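Local coordinates for histidinol-phosphatase (PDB 3FVV), which probably removes phosphate from histidinol phosphate to give histidinol, as a magnesium-using hydrolase of the HAD superfamily in histidine biosynthesis, at residues R4-F9 against L173-F178; L15-S20 against R90-V95; F64-L69 against G148-T153; H133-D138 against T153-E158. All coordinates share one frame; numbering follows the deposited sequence.

How the contacts relate
Contact 4 is the buried one, contact 1 is half sheltered at the end of a strand, and contacts 2 and 3 lie at the surface. Contacts 1, 3 and 4 all reach the same sheet; contact 2 instead joins two loops beside helices. Contacts 3 and 4 are neighbours sharing Thr153, and Glu151 N probably bonds to Asp138 O at 2.8 Å. Contacts 1 and 2 touch where Phe9 packs on Leu15. The chemistry follows position: a ring and leucines in contact 1, leucine, proline and serine with a bridging water in contact 2, a leucine against bare backbone in contact 3, and side-chain hydroxyls bonded to backbone in contact 4.

Contact 1. Residues R4-F9 against L173-F178; sequences RRLALF and LALGDF
Leu6 lies squarely over one face of the Phe178 ring. Its CB stands 3.8 Å from the ring centroid and only 9° off the normal, a CH-pi contact in which the first carbon of the side chain, not a methyl, does the pressing. Phe178 CG stands beside its backbone N, anti to the carbonyl carbon (chi1 -59°), which turns the face of the ring to the start of the strand. Beyond CB the leucine splits: CD1 reaches toward Phe178 CZ at 4.1 Å, while CD2 runs on to Leu175 CD1 at 3.5 Å, closer than two methyls usually sit. The two leucines cross at about a right angle and meet through one methyl each. Near the plane of the ring lies the carbonyl of Arg4, whose O comes 3.4 Å from Phe178 CA. No hydrogen bond joins the segments; the tight part is carbon against carbon.

The outer side is looser. Ala174, Gly176 and Asp177 form an exposed corner with a short 3-10 turn, fastened within itself: Asp177 OD2 takes the N-H of Ala174 at 2.6 Å, met from above the carboxylate plane. Arg4 stretches past the ring, its polar end turned to Gly108 O.

Strand 5-9 runs parallel between strands 110-115 and 180-185. Helix 158-170 packs on the same apolar patch, with Trp167 on Leu6 and Leu168 on Phe178, while helix 95-106 meets Ala7 and Phe9, giving the layered core of a HAD hydrolase.

Contact 2. Residues L15-S20 against R90-V95; sequences LLPLDS and RPSLTV
The nearest thing to a flat group where these segments touch is the puckered ring of Pro17, and it turns its CD-CG bond to Ser92. Pro17 CD comes within 3.1 Å of Ser92 O, with CG at 3.6 Å from the same oxygen, and Ser92 CB lies 3.9 Å from CD. Leu18 approaches Ser92 from another direction, its CD2 3.5 Å from both CB and OG. Leu16 adds a third contact: its CD2 touches Ser92 OG and also Leu93 CD1, the latter at a tight 3.5 Å. Three successive residues thus close around one serine, whose OG sits between its backbone N and carbonyl carbon (chi1 80°) and bonds to Ile89 O at the end of the preceding helix.

The two segments are the loops by which the chain leaves and re-enters the core around an all-helical insertion, consistent with the C1 cap of SerB-type HAD hydrolases. Segment 15-20 leads into helix 20-30, with Asp19 as its N-cap, and segment 90-95 follows helix 74-89 and starts helix 95-106, with Thr94 as N-cap.

A water joins the backbones. It donates to Leu15 O at 2.7 Å and to Ser92 O, and accepts from Thr94 N at 2.9 Å, so Ser92 O faces both this water and the Pro17 ring. Leu15 itself turns to Ala97, Val100 and Val101 of helix 95-106.

Contact 3. Residues F64-L69 against G148-T153; sequences FMLGLL and GRIEGT
This is a surface contact in which a helix lays one leucine, Leu66, along the backbone of Gly148 to Ile150, at the place where helix 58-70 meets an outlying arm of the sheet. The side chain touches at two levels. Its CB rests 3.6 Å from Gly148 O, and further out CD1 lies 3.5 Å from Arg149 O and 3.8 Å from Ile150 CG1. The leucine is extended: CG stands beside the backbone N, anti to the carbonyl carbon (chi1 -58°), and the chain continues outward, which carries CD1 along the peptide of Arg149 to the isoleucine.

The backbones themselves come near at the two glycines, with Gly67 N 4.2 Å from Gly148 CA. Gly148 bends with a positive phi of 92° and, having no side chain, lets its backbone pass close to the helix at Gly67.

Helix 58-70 belongs to the helical insertion that resembles a C1 cap of HAD hydrolases, while segment 148-153 turns a corner at Gly148 and Arg149 and then pairs, through strand 150-151, antiparallel with strand 133-142, so the leucine probably joins the cap to the antiparallel extension of the sheet. Pro139 and Asn118 also border Leu66.

The Arg149 side chain starts out away from the helix; its NH2 forms a salt bridge with Glu140 on the neighbouring strand. Ile150 rests on Thr137 as well as on the leucine.

Contact 4. Residues H133-D138 against T153-E158; sequences HLIATD and TPSFRE
Thr137 OG1 is gripped from two directions: Ser155 N donates to it at 2.9 Å with an N-H...O angle of 151°, and the hydroxyl also has a weak bond with Ala116 O. The threonine holds OG1 beside its own backbone N (chi1 -63°), and Pro154 closes in on it, CA at 3.6 Å. Ser155 then reaches back with its own hydroxyl. Its OG, anti to the backbone N (chi1 -162°), donates to Ile135 O at 2.9 Å, coming from well above the carbonyl plane. Serine N and OG therefore bond two residues apart along segment 133-138, with Ser155 CB lying 3.7 Å from Ala136 C between them.

A water extends the seam: it accepts from Asp138 N and donates to Thr153 O at 2.7 Å. Arg163 of helix 158-170 also bonds to Thr153 O and to Ala136 O, tying the helix to both sides.

Ser155 is the centre of an inverse gamma turn, and the loop it occupies carries the chain from the short strand 150-151 into helix 158-170. Lys160, near the start of that helix and touching Ser155, is consistent in position with the motif III lysine of HAD hydrolases.

Contact 1. Residues R4-F9 against L173-F178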
loop_
_atom_site.group_PDB
_atom_site.type_symbol
_atom_site.label_atom_id
_atom_site.label_comp_id
_atom_site.label_asym_id
_atom_site.label_seq_id
_atom_site.Cartn_x
_atom_site.Cartn_y
_atom_site.Cartn_z
ATOM N N ARG A 4 1.942 -11.030 -22.761
ATOM C CA ARG A 4 2.117 -10.074 -21.672
ATOM C C ARG A 4 2.002 -10.686 -20.246
ATOM O O ARG A 4 1.314 -11.674 -20.029
ATOM C CB ARG A 4 1.157 -8.910 -21.833
ATOM C CG ARG A 4 1.687 -7.699 -21.111
ATOM C CD ARG A 4 0.819 -6.493 -21.288
ATOM N NE ARG A 4 1.583 -5.311 -20.879
ATOM C CZ ARG A 4 1.101 -4.065 -20.825
ATOM N NH1 ARG A 4 -0.184 -3.824 -21.153
ATOM N NH2 ARG A 4 1.905 -3.064 -20.440
ATOM N N ARG A 5 2.721 -10.122 -19.287
ATOM C CA ARG A 5 2.582 -10.547 -17.898
ATOM C C ARG A 5 2.050 -9.390 -17.054
ATOM O O ARG A 5 2.135 -8.226 -17.450
ATOM C CB ARG A 5 3.892 -11.100 -17.377
ATOM C CG ARG A 5 4.485 -12.130 -18.432
ATOM C CD ARG A 5 5.851 -12.572 -18.104
ATOM N NE ARG A 5 6.656 -11.430 -17.666
ATOM C CZ ARG A 5 7.874 -11.557 -17.155
ATOM N NH1 ARG A 5 8.435 -12.775 -17.090
ATOM N NH2 ARG A 5 8.555 -10.490 -16.753
ATOM N N LEU A 6 1.458 -9.730 -15.923
ATOM C CA LEU A 6 0.972 -8.726 -14.968
ATOM C C LEU A 6 1.931 -8.759 -13.775
ATOM O O LEU A 6 2.318 -9.853 -13.291
ATOM C CB LEU A 6 -0.414 -9.089 -14.505
ATOM C CG LEU A 6 -1.143 -8.148 -13.561
ATOM C CD1 LEU A 6 -1.420 -6.858 -14.240
ATOM C CD2 LEU A 6 -2.407 -8.917 -13.092
ATOM N N ALA A 7 2.288 -7.574 -13.290
ATOM C CA ALA A 7 3.102 -7.498 -12.112
ATOM C C ALA A 7 2.505 -6.572 -11.069
ATOM O O ALA A 7 2.417 -5.346 -11.268
ATOM C CB ALA A 7 4.574 -7.010 -12.529
ATOM N N LEU A 8 2.170 -7.140 -9.923
ATOM C CA LEU A 8 1.566 -6.426 -8.827
ATOM C C LEU A 8 2.569 -6.356 -7.672
ATOM O O LEU A 8 3.205 -7.363 -7.297
ATOM C CB LEU A 8 0.305 -7.162 -8.344
ATOM C CG LEU A 8 -0.720 -7.439 -9.480
ATOM C CD1 LEU A 8 -1.914 -8.291 -8.921
ATOM C CD2 LEU A 8 -1.206 -6.188 -10.168
ATOM N N PHE A 9 2.649 -5.167 -7.085
ATOM C CA PHE A 9 3.502 -4.904 -5.955
ATOM C C PHE A 9 2.756 -4.399 -4.745
ATOM O O PHE A 9 2.070 -3.403 -4.806
ATOM C CB PHE A 9 4.555 -3.895 -6.374
ATOM C CG PHE A 9 5.288 -4.291 -7.580
ATOM C CD1 PHE A 9 6.364 -5.155 -7.490
ATOM C CD2 PHE A 9 4.886 -3.837 -8.816
ATOM C CE1 PHE A 9 7.042 -5.535 -8.602
ATOM C CE2 PHE A 9 5.563 -4.195 -9.959
ATOM C CZ PHE A 9 6.670 -5.025 -9.854
ATOM N N LEU A 173 -9.684 -6.233 -19.450
ATOM C CA LEU A 173 -8.730 -7.337 -19.301
ATOM C C LEU A 173 -9.141 -8.211 -18.113
ATOM O O LEU A 173 -9.977 -7.815 -17.334
ATOM C CB LEU A 173 -7.344 -6.784 -18.965
ATOM C CG LEU A 173 -6.615 -5.964 -20.017
ATOM C CD1 LEU A 173 -5.548 -5.138 -19.321
ATOM C CD2 LEU A 173 -6.033 -6.912 -21.020
ATOM N N ALA A 174 -8.461 -9.342 -17.954
ATOM C CA ALA A 174 -8.648 -10.250 -16.815
ATOM C C ALA A 174 -7.339 -11.028 -16.545
ATOM O O ALA A 174 -6.470 -11.155 -17.430
ATOM C CB ALA A 174 -9.725 -11.188 -17.102
ATOM N N LEU A 175 -7.282 -11.640 -15.378
ATOM C CA LEU A 175 -6.056 -12.211 -14.828
ATOM C C LEU A 175 -5.525 -13.346 -15.701
ATOM O O LEU A 175 -4.294 -13.574 -15.849
ATOM C CB LEU A 175 -6.389 -12.718 -13.413
ATOM C CG LEU A 175 -5.419 -12.735 -12.236
ATOM C CD1 LEU A 175 -4.602 -11.433 -12.141
ATOM C CD2 LEU A 175 -6.289 -13.053 -10.963
ATOM N N GLY A 176 -6.466 -14.089 -16.279
ATOM C CA GLY A 176 -6.107 -15.165 -17.216
ATOM C C GLY A 176 -5.781 -14.700 -18.617
ATOM O O GLY A 176 -5.414 -15.506 -19.445
ATOM N N ASP A 177 -5.919 -13.414 -18.924
ATOM C CA ASP A 177 -5.360 -12.878 -20.170
ATOM C C ASP A 177 -3.782 -12.908 -20.156
ATOM O O ASP A 177 -3.142 -12.890 -21.213
ATOM C CB ASP A 177 -5.811 -11.410 -20.412
ATOM C CG ASP A 177 -7.315 -11.253 -20.637
ATOM O OD1 ASP A 177 -7.956 -12.252 -21.045
ATOM O OD2 ASP A 177 -7.838 -10.111 -20.390
ATOM N N PHE A 178 -3.150 -12.947 -18.985
ATOM C CA PHE A 178 -1.669 -12.826 -18.917
ATOM C C PHE A 178 -0.977 -14.170 -18.958
ATOM O O PHE A 178 -1.464 -15.136 -18.418
ATOM C CB PHE A 178 -1.291 -12.081 -17.647
ATOM C CG PHE A 178 -1.882 -10.742 -17.605
ATOM C CD1 PHE A 178 -1.304 -9.712 -18.312
ATOM C CD2 PHE A 178 -3.096 -10.530 -16.966
ATOM C CE1 PHE A 178 -1.880 -8.471 -18.322
ATOM C CE2 PHE A 178 -3.692 -9.284 -16.999
ATOM C CZ PHE A 178 -3.074 -8.258 -17.679
#

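Contact 2. Residues L15-S20 against R90-V95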
loop_
_atom_site.group_PDB
_atom_site.type_symbol
_atom_site.label_atom_id
_atom_site.label_comp_id
_atom_site.label_asym_id
_atom_site.label_seq_id
_atom_site.Cartn_x
_atom_site.Cartn_y
_atom_site.Cartn_z
ATOM N N LEU A 15 8.135 -2.767 -0.964
ATOM C CA LEU A 15 8.954 -1.859 -1.764
ATOM C C LEU A 15 9.625 -0.801 -0.901
ATOM O O LEU A 15 10.618 -0.256 -1.319
ATOM C CB LEU A 15 8.144 -1.249 -2.912
ATOM C CG LEU A 15 7.730 -2.156 -4.093
ATOM C CD1 LEU A 15 7.079 -1.309 -5.163
ATOM C CD2 LEU A 15 8.940 -2.936 -4.664
ATOM N N LEU A 16 9.119 -0.540 0.327
ATOM C CA LEU A 16 9.715 0.443 1.214
ATOM C C LEU A 16 10.024 -0.244 2.554
ATOM O O LEU A 16 9.252 -1.093 3.003
ATOM C CB LEU A 16 8.780 1.634 1.453
ATOM C CG LEU A 16 8.318 2.466 0.265
ATOM C CD1 LEU A 16 7.232 3.422 0.770
ATOM C CD2 LEU A 16 9.480 3.163 -0.306
ATOM N N PRO A 17 11.157 0.107 3.182
ATOM C CA PRO A 17 11.534 -0.518 4.434
ATOM C C PRO A 17 10.800 0.143 5.591
ATOM O O PRO A 17 11.336 0.271 6.630
ATOM C CB PRO A 17 13.045 -0.252 4.517
ATOM C CG PRO A 17 13.251 1.005 3.750
ATOM C CD PRO A 17 12.218 0.996 2.668
ATOM N N LEU A 18 9.552 0.531 5.400
ATOM C CA LEU A 18 8.798 1.146 6.449
ATOM C C LEU A 18 7.304 0.979 6.111
ATOM O O LEU A 18 6.925 0.497 5.023
ATOM C CB LEU A 18 9.222 2.618 6.582
ATOM C CG LEU A 18 9.266 3.497 5.292
ATOM C CD1 LEU A 18 7.875 3.947 4.914
ATOM C CD2 LEU A 18 10.240 4.698 5.378
ATOM N N ASP A 19 6.467 1.353 7.060
ATOM C CA ASP A 19 5.027 1.417 6.857
ATOM C C ASP A 19 4.643 2.865 6.608
ATOM O O ASP A 19 4.621 3.723 7.522
ATOM C CB ASP A 19 4.266 0.883 8.102
ATOM C CG ASP A 19 2.764 1.086 7.979
ATOM O OD1 ASP A 19 2.256 1.290 6.873
ATOM O OD2 ASP A 19 2.087 1.041 8.998
ATOM N N SER A 20 4.273 3.129 5.375
ATOM C CA SER A 20 4.000 4.472 4.948
ATOM C C SER A 20 2.734 5.040 5.677
ATOM O O SER A 20 2.626 6.224 5.913
ATOM C CB SER A 20 3.920 4.538 3.417
ATOM O OG SER A 20 2.721 3.982 2.873
ATOM N N ARG A 90 11.338 9.333 0.204
ATOM C CA ARG A 90 12.430 9.289 -0.771
ATOM C C ARG A 90 13.736 8.697 -0.255
ATOM O O ARG A 90 14.320 7.865 -0.919
ATOM C CB ARG A 90 12.755 10.654 -1.347
ATOM C CG ARG A 90 11.817 11.057 -2.327
ATOM C CD ARG A 90 12.452 11.630 -3.587
ATOM N NE ARG A 90 11.437 11.487 -4.617
ATOM C CZ ARG A 90 11.477 10.598 -5.609
ATOM N NH1 ARG A 90 10.478 10.560 -6.458
ATOM N NH2 ARG A 90 12.493 9.767 -5.777
ATOM N N PRO A 91 14.181 9.116 0.915
ATOM C CA PRO A 91 15.436 8.538 1.358
ATOM C C PRO A 91 15.335 7.067 1.746
ATOM O O PRO A 91 16.345 6.493 2.067
ATOM C CB PRO A 91 15.790 9.341 2.609
ATOM C CG PRO A 91 14.967 10.610 2.516
ATOM C CD PRO A 91 13.703 10.187 1.812
ATOM N N SER A 92 14.148 6.478 1.812
ATOM C CA SER A 92 14.040 5.069 2.095
ATOM C C SER A 92 13.931 4.239 0.807
ATOM O O SER A 92 13.750 3.032 0.874
ATOM C CB SER A 92 12.778 4.839 2.960
ATOM O OG SER A 92 11.586 4.826 2.156
ATOM N N LEU A 93 13.924 4.908 -0.359
ATOM C CA LEU A 93 13.921 4.225 -1.611
ATOM C C LEU A 93 15.270 3.529 -1.821
ATOM O O LEU A 93 16.311 4.161 -1.673
ATOM C CB LEU A 93 13.686 5.198 -2.748
ATOM C CG LEU A 93 12.314 5.155 -3.375
ATOM C CD1 LEU A 93 11.262 5.337 -2.347
ATOM C CD2 LEU A 93 12.287 6.235 -4.454
ATOM N N THR A 94 15.267 2.236 -2.113
ATOM C CA THR A 94 16.529 1.490 -2.329
ATOM C C THR A 94 16.586 1.072 -3.788
ATOM O O THR A 94 15.530 0.843 -4.432
ATOM C CB THR A 94 16.595 0.226 -1.528
ATOM O OG1 THR A 94 15.498 -0.678 -1.891
ATOM C CG2 THR A 94 16.585 0.547 -0.019
ATOM N N VAL A 95 17.805 0.942 -4.282
ATOM C CA VAL A 95 18.044 0.473 -5.614
ATOM C C VAL A 95 17.452 -0.925 -5.842
ATOM O O VAL A 95 16.913 -1.168 -6.931
ATOM C CB VAL A 95 19.558 0.560 -6.048
ATOM C CG1 VAL A 95 20.371 -0.471 -5.348
ATOM C CG2 VAL A 95 19.652 0.389 -7.588
HETATM O O HOH W 1 13.031 0.886 -0.951
#

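Contact 3. Residues F64-L69 against G148-T153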
loop_
_atom_site.group_PDB
_atom_site.type_symbol
_atom_site.label_atom_id
_atom_site.label_comp_id
_atom_site.label_asym_id
_atom_site.label_seq_id
_atom_site.Cartn_x
_atom_site.Cartn_y
_atom_site.Cartn_z
ATOM N N PHE A 64 -9.687 5.890 11.112
ATOM C CA PHE A 64 -8.848 6.823 11.931
ATOM C C PHE A 64 -7.776 7.525 11.053
ATOM O O PHE A 64 -7.516 8.722 11.170
ATOM C CB PHE A 64 -8.163 6.073 13.061
ATOM C CG PHE A 64 -7.132 6.892 13.772
ATOM C CD1 PHE A 64 -7.458 7.597 14.907
ATOM C CD2 PHE A 64 -5.829 6.976 13.280
ATOM C CE1 PHE A 64 -6.487 8.410 15.555
ATOM C CE2 PHE A 64 -4.888 7.776 13.898
ATOM C CZ PHE A 64 -5.224 8.491 15.037
ATOM N N MET A 65 -7.124 6.741 10.217
ATOM C CA MET A 65 -6.135 7.252 9.260
ATOM C C MET A 65 -6.719 8.285 8.282
ATOM O O MET A 65 -6.124 9.319 8.038
ATOM C CB MET A 65 -5.455 6.070 8.512
ATOM C CG MET A 65 -4.569 5.147 9.405
ATOM S SD MET A 65 -3.245 6.098 10.300
ATOM C CE MET A 65 -2.079 4.800 10.620
ATOM N N LEU A 66 -7.909 8.046 7.759
ATOM C CA LEU A 66 -8.558 8.993 6.850
ATOM C C LEU A 66 -9.029 10.215 7.586
ATOM O O LEU A 66 -9.156 11.307 6.988
ATOM C CB LEU A 66 -9.737 8.371 6.087
ATOM C CG LEU A 66 -9.366 7.150 5.262
ATOM C CD1 LEU A 66 -10.568 6.590 4.543
ATOM C CD2 LEU A 66 -8.303 7.487 4.243
ATOM N N GLY A 67 -9.293 10.049 8.878
ATOM C CA GLY A 67 -9.718 11.153 9.707
ATOM C C GLY A 67 -8.582 12.138 9.803
ATOM O O GLY A 67 -8.813 13.320 9.991
ATOM N N LEU A 68 -7.340 11.681 9.649
ATOM C CA LEU A 68 -6.239 12.631 9.614
ATOM C C LEU A 68 -6.308 13.602 8.400
ATOM O O LEU A 68 -5.879 14.731 8.472
ATOM C CB LEU A 68 -4.914 11.882 9.613
ATOM C CG LEU A 68 -4.652 11.115 10.920
ATOM C CD1 LEU A 68 -3.428 10.221 10.810
ATOM C CD2 LEU A 68 -4.530 12.122 12.033
ATOM N N LEU A 69 -6.830 13.109 7.284
ATOM C CA LEU A 69 -7.033 13.915 6.074
ATOM C C LEU A 69 -8.217 14.887 6.165
ATOM O O LEU A 69 -8.184 16.012 5.614
ATOM C CB LEU A 69 -7.219 12.957 4.894
ATOM C CG LEU A 69 -6.114 11.923 4.573
ATOM C CD1 LEU A 69 -6.571 11.143 3.310
ATOM C CD2 LEU A 69 -4.703 12.508 4.357
ATOM N N GLY A 148 -13.220 11.450 5.726
ATOM C CA GLY A 148 -12.949 10.447 6.765
ATOM C C GLY A 148 -13.496 9.041 6.524
ATOM O O GLY A 148 -13.167 8.093 7.287
ATOM N N ARG A 149 -14.282 8.872 5.444
ATOM C CA ARG A 149 -14.851 7.595 5.073
ATOM C C ARG A 149 -14.137 6.949 3.880
ATOM O O ARG A 149 -13.517 7.633 3.035
ATOM C CB ARG A 149 -16.341 7.774 4.753
ATOM C CG ARG A 149 -17.135 8.500 5.870
ATOM C CD ARG A 149 -18.627 8.273 5.713
ATOM N NE ARG A 149 -19.076 8.601 4.351
ATOM C CZ ARG A 149 -20.332 8.455 3.923
ATOM N NH1 ARG A 149 -21.274 8.057 4.753
ATOM N NH2 ARG A 149 -20.665 8.774 2.678
ATOM N N ILE A 150 -14.217 5.627 3.798
ATOM C CA ILE A 150 -13.665 4.850 2.665
ATOM C C ILE A 150 -14.628 4.856 1.499
ATOM O O ILE A 150 -15.810 4.674 1.696
ATOM C CB ILE A 150 -13.441 3.383 3.047
ATOM C CG1 ILE A 150 -12.371 3.305 4.132
ATOM C CG2 ILE A 150 -12.969 2.555 1.843
ATOM C CD1 ILE A 150 -12.243 1.945 4.772
ATOM N N GLU A 151 -14.112 5.075 0.294
ATOM C CA GLU A 151 -14.883 5.009 -0.910
ATOM C C GLU A 151 -14.659 3.652 -1.541
ATOM O O GLU A 151 -13.539 3.311 -1.981
ATOM C CB GLU A 151 -14.435 6.179 -1.806
ATOM C CG GLU A 151 -14.960 6.248 -3.205
ATOM C CD GLU A 151 -16.300 6.884 -3.232
ATOM O OE1 GLU A 151 -16.420 8.062 -2.817
ATOM O OE2 GLU A 151 -17.244 6.200 -3.705
ATOM N N GLY A 152 -15.704 2.832 -1.560
ATOM C CA GLY A 152 -15.660 1.534 -2.241
ATOM C C GLY A 152 -14.954 0.468 -1.409
ATOM O O GLY A 152 -15.063 0.469 -0.190
ATOM N N THR A 153 -14.338 -0.512 -2.066
ATOM C CA THR A 153 -13.792 -1.647 -1.358
ATOM C C THR A 153 -12.345 -1.312 -0.958
ATOM O O THR A 153 -11.583 -0.834 -1.785
ATOM C CB THR A 153 -13.768 -2.892 -2.245
ATOM O OG1 THR A 153 -15.093 -3.188 -2.669
ATOM C CG2 THR A 153 -13.194 -4.105 -1.507
#

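Contact 4. Residues H133-D138 against T153-E158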
loop_
_atom_site.group_PDB
_atom_site.type_symbol
_atom_site.label_atom_id
_atom_site.label_comp_id
_atom_site.label_asym_id
_atom_site.label_seq_id
_atom_site.Cartn_x
_atom_site.Cartn_y
_atom_site.Cartn_z
ATOM N N HIS A 133 -0.220 2.564 -12.390
ATOM C CA HIS A 133 -1.530 2.081 -11.858
ATOM C C HIS A 133 -1.425 1.874 -10.384
ATOM O O HIS A 133 -0.458 1.228 -9.915
ATOM C CB HIS A 133 -1.889 0.761 -12.532
ATOM C CG HIS A 133 -2.079 0.909 -14.014
ATOM N ND1 HIS A 133 -3.179 1.559 -14.549
ATOM C CD2 HIS A 133 -1.275 0.600 -15.053
ATOM C CE1 HIS A 133 -3.047 1.616 -15.862
ATOM N NE2 HIS A 133 -1.899 1.039 -16.191
ATOM N N LEU A 134 -2.430 2.350 -9.659
ATOM C CA LEU A 134 -2.457 2.263 -8.194
ATOM C C LEU A 134 -3.784 1.672 -7.776
ATOM O O LEU A 134 -4.829 2.183 -8.142
ATOM C CB LEU A 134 -2.394 3.645 -7.585
ATOM C CG LEU A 134 -2.484 3.729 -6.047
ATOM C CD1 LEU A 134 -1.329 3.043 -5.346
ATOM C CD2 LEU A 134 -2.573 5.167 -5.621
ATOM N N ILE A 135 -3.735 0.634 -6.975
ATOM C CA ILE A 135 -4.930 -0.015 -6.518
ATOM C C ILE A 135 -4.840 0.058 -4.987
ATOM O O ILE A 135 -4.305 -0.855 -4.301
ATOM C CB ILE A 135 -5.027 -1.460 -7.078
ATOM C CG1 ILE A 135 -5.024 -1.479 -8.632
ATOM C CG2 ILE A 135 -6.286 -2.154 -6.567
ATOM C CD1 ILE A 135 -4.474 -2.789 -9.249
ATOM N N ALA A 136 -5.327 1.181 -4.466
ATOM C CA ALA A 136 -5.204 1.536 -3.042
ATOM C C ALA A 136 -6.564 1.806 -2.420
ATOM O O ALA A 136 -7.510 2.098 -3.112
ATOM C CB ALA A 136 -4.308 2.803 -2.854
ATOM N N THR A 137 -6.663 1.708 -1.091
ATOM C CA THR A 137 -7.895 2.109 -0.387
ATOM C C THR A 137 -8.096 3.589 -0.729
ATOM O O THR A 137 -7.146 4.378 -0.712
ATOM C CB THR A 137 -7.741 1.866 1.079
ATOM O OG1 THR A 137 -7.581 0.456 1.230
ATOM C CG2 THR A 137 -8.984 2.368 1.956
ATOM N N ASP A 138 -9.308 3.941 -1.112
ATOM C CA ASP A 138 -9.583 5.280 -1.575
ATOM C C ASP A 138 -10.349 6.049 -0.532
ATOM O O ASP A 138 -11.421 5.625 -0.070
ATOM C CB ASP A 138 -10.377 5.296 -2.886
ATOM C CG ASP A 138 -9.547 4.753 -4.072
ATOM O OD1 ASP A 138 -8.336 5.110 -4.204
ATOM O OD2 ASP A 138 -10.127 3.963 -4.850
ATOM N N THR A 153 -14.338 -0.512 -2.066
ATOM C CA THR A 153 -13.792 -1.647 -1.358
ATOM C C THR A 153 -12.345 -1.312 -0.958
ATOM O O THR A 153 -11.583 -0.834 -1.785
ATOM C CB THR A 153 -13.768 -2.892 -2.245
ATOM O OG1 THR A 153 -15.093 -3.188 -2.669
ATOM C CG2 THR A 153 -13.194 -4.105 -1.507
ATOM N N PRO A 154 -11.983 -1.551 0.317
ATOM C CA PRO A 154 -10.616 -1.375 0.735
ATOM C C PRO A 154 -9.669 -2.362 0.057
ATOM O O PRO A 154 -10.050 -3.513 -0.234
ATOM C CB PRO A 154 -10.642 -1.576 2.253
ATOM C CG PRO A 154 -12.040 -1.982 2.606
ATOM C CD PRO A 154 -12.913 -1.856 1.423
ATOM N N SER A 155 -8.468 -1.885 -0.227
ATOM C CA SER A 155 -7.428 -2.698 -0.851
ATOM C C SER A 155 -6.628 -3.370 0.262
ATOM O O SER A 155 -5.473 -3.080 0.529
ATOM C CB SER A 155 -6.582 -1.844 -1.777
ATOM O OG SER A 155 -5.887 -2.694 -2.653
ATOM N N PHE A 156 -7.326 -4.271 0.931
ATOM C CA PHE A 156 -6.810 -4.916 2.146
ATOM C C PHE A 156 -7.325 -6.338 2.212
ATOM O O PHE A 156 -8.511 -6.598 2.020
ATOM C CB PHE A 156 -7.199 -4.117 3.380
ATOM C CG PHE A 156 -6.715 -4.708 4.671
ATOM C CD1 PHE A 156 -5.396 -4.713 4.983
ATOM C CD2 PHE A 156 -7.636 -5.230 5.600
ATOM C CE1 PHE A 156 -4.934 -5.266 6.206
ATOM C CE2 PHE A 156 -7.224 -5.744 6.828
ATOM C CZ PHE A 156 -5.845 -5.761 7.132
ATOM N N ARG A 157 -6.402 -7.252 2.442
ATOM C CA ARG A 157 -6.725 -8.656 2.477
ATOM C C ARG A 157 -7.475 -9.112 1.216
ATOM O O ARG A 157 -6.987 -8.933 0.107
ATOM C CB ARG A 157 -7.514 -8.976 3.750
ATOM C CG ARG A 157 -6.746 -8.729 4.978
ATOM C CD ARG A 157 -7.424 -9.378 6.173
ATOM N NE ARG A 157 -6.511 -9.355 7.321
ATOM C CZ ARG A 157 -6.805 -8.895 8.553
ATOM N NH1 ARG A 157 -8.023 -8.427 8.857
ATOM N NH2 ARG A 157 -5.876 -8.917 9.520
ATOM N N GLU A 158 -8.659 -9.701 1.393
ATOM C CA GLU A 158 -9.425 -10.207 0.264
ATOM C C GLU A 158 -9.846 -9.050 -0.650
ATOM O O GLU A 158 -10.137 -9.260 -1.816
ATOM C CB GLU A 158 -10.704 -11.005 0.698
ATOM C CG GLU A 158 -10.670 -11.739 2.081
ATOM C CD GLU A 158 -11.130 -10.834 3.283
ATOM O OE1 GLU A 158 -12.309 -10.350 3.306
ATOM O OE2 GLU A 158 -10.327 -10.631 4.235
HETATM O O HOH W 2 -11.318 1.781 -1.150
#